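Local coordinates for hypothetical conserved protein (Geobacillus kaustophilus, PDB 2PCS), which is of unknown function but belongs to the CoxG family of the Bet v 1-like clan and probably binds a ligand, at residues 120-124 / 125-129. Numbering follows the deposited sequence.
Sequences AAIGQ and RMLGG
Ile122 reaches from the loop into the first turn of the following helix, and its terminal methyl does most of the touching. CD1 sits 3.7 Å from Leu127 CD2 and equally 3.7 Å from Met126 CG, so one methyl touches two consecutive side chains. With chi1 at 65°, CG1 is tucked between the backbone N and the carbonyl carbon, which places CD1 against Met126 CG and Leu127 CD2. Met126 runs out extended, crossing Ile122 at about a right angle, and its SD passes 3.8 Å from Ile122 O. Leu127 slants across Ile122 instead and turns its other methyl, CD1, to within 4.0 Å of Ala120 O. Leu127 also touches Leu3, and its side chain lies about 4 Å from a bound, unidentified ligand. Cutting Leu127 back to an alanine would remove both methyls, and is likely to leave Ile122 CD1 without its leucine partner and to open a gap on the side near the ligand.

All this happens where the loop after strand 104-116 enters the long C-terminal helix 124-148, the helix that packs over the curved antiparallel sheet in Bet v 1-like folds. Gly123 is the N-cap residue, and its backbone angles (119°/139°) would jam a side chain against the preceding carbonyl. Among the backbone atoms, Gly123 O approaches Leu127 N at 3.0 Å. Gln124 touches His162, a residue of the C-terminal histidine tag.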
loop_
_atom_site.group_PDB
_atom_site.type_symbol
_atom_site.label_atom_id
_atom_site.label_comp_id
_atom_site.label_asym_id
_atom_site.label_seq_id
_atom_site.Cartn_x
_atom_site.Cartn_y
_atom_site.Cartn_z
ATOM N N ALA A 120 -6.317 -1.507 17.936
ATOM C CA ALA A 120 -7.667 -1.384 17.377
ATOM C C ALA A 120 -8.478 -0.298 18.121
ATOM O O ALA A 120 -9.449 0.268 17.586
ATOM C CB ALA A 120 -8.401 -2.732 17.438
ATOM N N ALA A 121 -8.061 -0.019 19.359
ATOM C CA ALA A 121 -8.848 0.772 20.271
ATOM C C ALA A 121 -8.693 2.269 19.996
ATOM O O ALA A 121 -9.538 3.052 20.427
ATOM C CB ALA A 121 -8.469 0.455 21.713
ATOM N N ILE A 122 -7.632 2.645 19.274
ATOM C CA ILE A 122 -7.291 4.045 19.048
ATOM C C ILE A 122 -8.411 4.874 18.414
ATOM O O ILE A 122 -8.420 6.097 18.567
ATOM C CB ILE A 122 -5.934 4.271 18.262
ATOM C CG1 ILE A 122 -5.989 3.743 16.826
ATOM C CG2 ILE A 122 -4.686 3.798 19.067
ATOM C CD1 ILE A 122 -4.924 4.396 15.924
ATOM N N GLY A 123 -9.362 4.213 17.749
ATOM C CA GLY A 123 -10.424 4.914 17.026
ATOM C C GLY A 123 -10.465 4.641 15.531
ATOM O O GLY A 123 -9.422 4.571 14.856
ATOM N N GLN A 124 -11.677 4.489 15.000
ATOM C CA GLN A 124 -11.856 4.315 13.533
ATOM C C GLN A 124 -11.338 5.504 12.717
ATOM O O GLN A 124 -10.762 5.336 11.641
ATOM C CB GLN A 124 -13.332 4.064 13.178
ATOM C CG GLN A 124 -13.658 2.596 12.895
ATOM C CD GLN A 124 -14.963 2.463 12.147
ATOM O OE1 GLN A 124 -16.072 2.638 12.727
ATOM N NE2 GLN A 124 -14.860 2.173 10.840
ATOM N N ARG A 125 -11.543 6.705 13.238
ATOM C CA ARG A 125 -11.238 7.907 12.479
ATOM C C ARG A 125 -9.715 8.096 12.374
ATOM O O ARG A 125 -9.138 8.435 11.304
ATOM C CB ARG A 125 -11.969 9.106 13.106
ATOM C CG ARG A 125 -11.105 10.295 13.437
ATOM C CD ARG A 125 -10.928 10.423 14.958
ATOM N NE ARG A 125 -11.218 11.787 15.385
ATOM C CZ ARG A 125 -12.435 12.324 15.327
ATOM N NH1 ARG A 125 -13.470 11.592 14.879
ATOM N NH2 ARG A 125 -12.623 13.585 15.722
ATOM N N MET A 126 -9.087 7.786 13.497
ATOM C CA MET A 126 -7.664 7.828 13.646
ATOM C C MET A 126 -6.804 6.731 12.972
ATOM O O MET A 126 -5.951 7.085 12.139
ATOM C CB MET A 126 -7.325 7.862 15.144
ATOM C CG MET A 126 -5.832 7.996 15.475
ATOM S SD MET A 126 -5.527 8.219 17.274
ATOM C CE MET A 126 -3.894 8.845 17.248
ATOM N N LEU A 127 -7.090 5.436 13.129
ATOM C CA LEU A 127 -7.361 4.505 12.003
ATOM C C LEU A 127 -7.174 4.749 10.450
ATOM O O LEU A 127 -6.055 4.603 9.905
ATOM C CB LEU A 127 -8.149 3.210 12.392
ATOM C CG LEU A 127 -7.718 2.298 13.580
ATOM C CD1 LEU A 127 -8.710 1.084 13.772
ATOM C CD2 LEU A 127 -6.262 1.822 13.554
ATOM N N GLY A 128 -8.244 5.087 9.692
ATOM C CA GLY A 128 -8.651 6.487 9.472
ATOM C C GLY A 128 -7.424 7.214 8.919
ATOM O O GLY A 128 -6.978 7.020 7.742
ATOM N N GLY A 129 -6.861 8.025 9.806
ATOM C CA GLY A 129 -5.837 8.985 9.417
ATOM C C GLY A 129 -4.484 8.381 9.218
ATOM O O GLY A 129 -3.776 8.732 8.268
#